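Local coordinates for motility protein B (Helicobacter pylori, PDB 3CYP) that forms, with MotA, the stator of the flagellar motor and probably fastens this torque-generating unit to the cell wall through its periplasmic OmpA-like domain, at residues Asn92-Asn97 against Asn106-Ile111. Sequence-based numbering, arbitrary orientation.
Sequences NPIAPN and NNRVEI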
loop_
_atom_site.group_PDB
_atom_site.type_symbol
_atom_site.label_atom_id
_atom_site.label_comp_id
_atom_site.label_asym_id
_atom_site.label_seq_id
_atom_site.Cartn_x
_atom_site.Cartn_y
_atom_site.Cartn_z
ATOM N N ASN B 92 19.988 1.896 -1.023
ATOM C CA ASN B 92 20.194 0.588 -0.429
ATOM C C ASN B 92 20.366 -0.525 -1.460
ATOM O O ASN B 92 19.763 -1.574 -1.348
ATOM C CB ASN B 92 19.058 0.280 0.529
ATOM C CG ASN B 92 19.009 1.275 1.658
ATOM O OD1 ASN B 92 19.796 1.186 2.582
ATOM N ND2 ASN B 92 18.152 2.284 1.538
ATOM N N PRO B 93 21.269 -0.338 -2.416
ATOM C CA PRO B 93 21.511 -1.415 -3.384
ATOM C C PRO B 93 22.058 -2.681 -2.727
ATOM O O PRO B 93 22.718 -2.578 -1.691
ATOM C CB PRO B 93 22.589 -0.803 -4.293
ATOM C CG PRO B 93 23.275 0.195 -3.433
ATOM C CD PRO B 93 22.193 0.803 -2.632
ATOM N N ILE B 94 21.790 -3.851 -3.314
ATOM C CA ILE B 94 22.375 -5.092 -2.804
ATOM C C ILE B 94 23.749 -5.347 -3.412
ATOM O O ILE B 94 24.538 -6.098 -2.856
ATOM C CB ILE B 94 21.463 -6.349 -2.923
ATOM C CG1 ILE B 94 20.898 -6.541 -4.324
ATOM C CG2 ILE B 94 20.367 -6.272 -1.910
ATOM C CD1 ILE B 94 19.711 -7.525 -4.348
ATOM N N ALA B 95 24.019 -4.706 -4.541
ATOM C CA ALA B 95 25.247 -4.936 -5.287
ATOM C C ALA B 95 25.759 -3.571 -5.690
ATOM O O ALA B 95 24.971 -2.656 -5.868
ATOM C CB ALA B 95 24.943 -5.744 -6.517
ATOM N N PRO B 96 27.076 -3.436 -5.902
ATOM C CA PRO B 96 27.538 -2.121 -6.338
ATOM C C PRO B 96 26.980 -1.805 -7.721
ATOM O O PRO B 96 26.771 -2.719 -8.519
ATOM C CB PRO B 96 29.075 -2.274 -6.354
ATOM C CG PRO B 96 29.311 -3.742 -6.506
ATOM C CD PRO B 96 28.165 -4.428 -5.810
ATOM N N ASN B 97 26.692 -0.541 -8.014
ATOM C CA ASN B 97 26.144 -0.189 -9.321
ATOM C C ASN B 97 27.280 0.052 -10.311
ATOM O O ASN B 97 27.221 0.995 -11.099
ATOM C CB ASN B 97 25.250 1.056 -9.243
ATOM C CG ASN B 97 23.845 0.759 -8.691
ATOM O OD1 ASN B 97 23.457 1.279 -7.627
ATOM N ND2 ASN B 97 23.071 -0.016 -9.430
ATOM N N ASN B 106 19.978 -4.973 -8.629
ATOM C CA ASN B 106 19.357 -3.957 -7.753
ATOM C C ASN B 106 17.902 -3.662 -8.074
ATOM O O ASN B 106 17.230 -2.972 -7.322
ATOM C CB ASN B 106 20.191 -2.660 -7.748
ATOM C CG ASN B 106 21.555 -2.836 -7.064
ATOM O OD1 ASN B 106 21.683 -3.592 -6.106
ATOM N ND2 ASN B 106 22.607 -2.171 -7.594
ATOM N N ASN B 107 17.408 -4.162 -9.195
ATOM C CA ASN B 107 16.038 -3.976 -9.608
ATOM C C ASN B 107 15.225 -5.123 -9.030
ATOM O O ASN B 107 15.112 -6.202 -9.624
ATOM C CB ASN B 107 15.960 -3.946 -11.136
ATOM C CG ASN B 107 16.668 -2.771 -11.691
ATOM O OD1 ASN B 107 16.303 -1.637 -11.393
ATOM N ND2 ASN B 107 17.771 -3.011 -12.412
ATOM N N ARG B 108 14.661 -4.891 -7.849
ATOM C CA ARG B 108 14.041 -5.992 -7.103
ATOM C C ARG B 108 13.053 -5.497 -6.069
ATOM O O ARG B 108 13.009 -4.326 -5.739
ATOM C CB ARG B 108 15.105 -6.894 -6.445
ATOM C CG ARG B 108 15.613 -6.534 -5.045
ATOM C CD ARG B 108 16.724 -5.592 -5.031
ATOM N NE ARG B 108 17.170 -5.196 -3.689
ATOM C CZ ARG B 108 17.800 -4.058 -3.465
ATOM N NH1 ARG B 108 18.073 -3.248 -4.465
ATOM N NH2 ARG B 108 18.115 -3.690 -2.242
ATOM N N VAL B 109 12.259 -6.438 -5.591
ATOM C CA VAL B 109 11.351 -6.211 -4.453
ATOM C C VAL B 109 11.775 -7.223 -3.400
ATOM O O VAL B 109 12.042 -8.382 -3.728
ATOM C CB VAL B 109 9.894 -6.354 -4.850
ATOM C CG1 VAL B 109 9.015 -6.523 -3.589
ATOM C CG2 VAL B 109 9.455 -5.178 -5.657
ATOM N N GLU B 110 11.880 -6.743 -2.144
ATOM C CA GLU B 110 12.248 -7.568 -0.976
ATOM C C GLU B 110 11.082 -7.616 -0.010
ATOM O O GLU B 110 10.361 -6.616 0.137
ATOM C CB GLU B 110 13.495 -7.007 -0.250
ATOM C CG GLU B 110 14.722 -6.938 -1.152
ATOM C CD GLU B 110 15.932 -6.360 -0.485
ATOM O OE1 GLU B 110 16.990 -6.302 -1.153
ATOM O OE2 GLU B 110 15.836 -5.913 0.690
ATOM N N ILE B 111 10.941 -8.753 0.668
ATOM C CA ILE B 111 9.891 -8.970 1.675
ATOM C C ILE B 111 10.524 -8.816 3.060
ATOM O O ILE B 111 11.497 -9.511 3.361
ATOM C CB ILE B 111 9.286 -10.364 1.575
ATOM C CG1 ILE B 111 8.506 -10.523 0.236
ATOM C CG2 ILE B 111 8.390 -10.643 2.794
ATOM C CD1 ILE B 111 7.256 -9.625 0.099
#
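Asn-106 and Arg-108 hold the loop 92-97 through its backbone and illustrate how polar side chains can fix a segment that has no regular structure. The Asn-106 amide both accepts from and donates to the backbone of Ala-95. Its OD1 takes the N-H of Ala-95 in the carbonyl plane, on a lone pair, at 3.0 Å, and also a weak, bent bond from Ile-94 N; its ND2 gives a nearly straight bond back to Ala-95 O, 3.0 Å away, rising above that carbonyl's plane. Ala-95 is thus gripped at both N and O, and these bonds fix the rotation of the buried amide.

The guanidinium of Arg-108 makes a second set of bonds, two to backbone carbonyls and a pair to Glu-110. Arg-108 NH2 donates to Asn-92 O at 2.8 Å, lying close to the guanidinium plane, while NH1 turns back to Asn-106 O. Arg-108 NE and NH2 grip Glu-110 OE1 side-on, NE to OE1 being 2.8 Å, and approach the same face of the carboxylate. Arg-108 CG sits between its backbone N and carbonyl carbon (chi1 88°), and the chain bends at chi2, which brings the guanidinium back beside Asn-106 O.

Van der Waals packing completes the contact. Ile-94 lies over one guanidinium face; its CG2 is 3.4 Å from Arg-108 NH2, and its CD1 packs on Arg-108 CD. Pro-93 CB rests on the Asn-106 amide at 3.6 Å from CG.

Beyond the contact, Arg-108 also makes a cation-pi interaction with Phe-44 of strand 38-44. Within this OmpA-like domain, the loop before helix 100-105 is therefore tied to the turn that leads into strand 108-114 and to its first residue, chiefly by side-chain-to-backbone bonds, with Glu-110 probably balancing the arginine's charge.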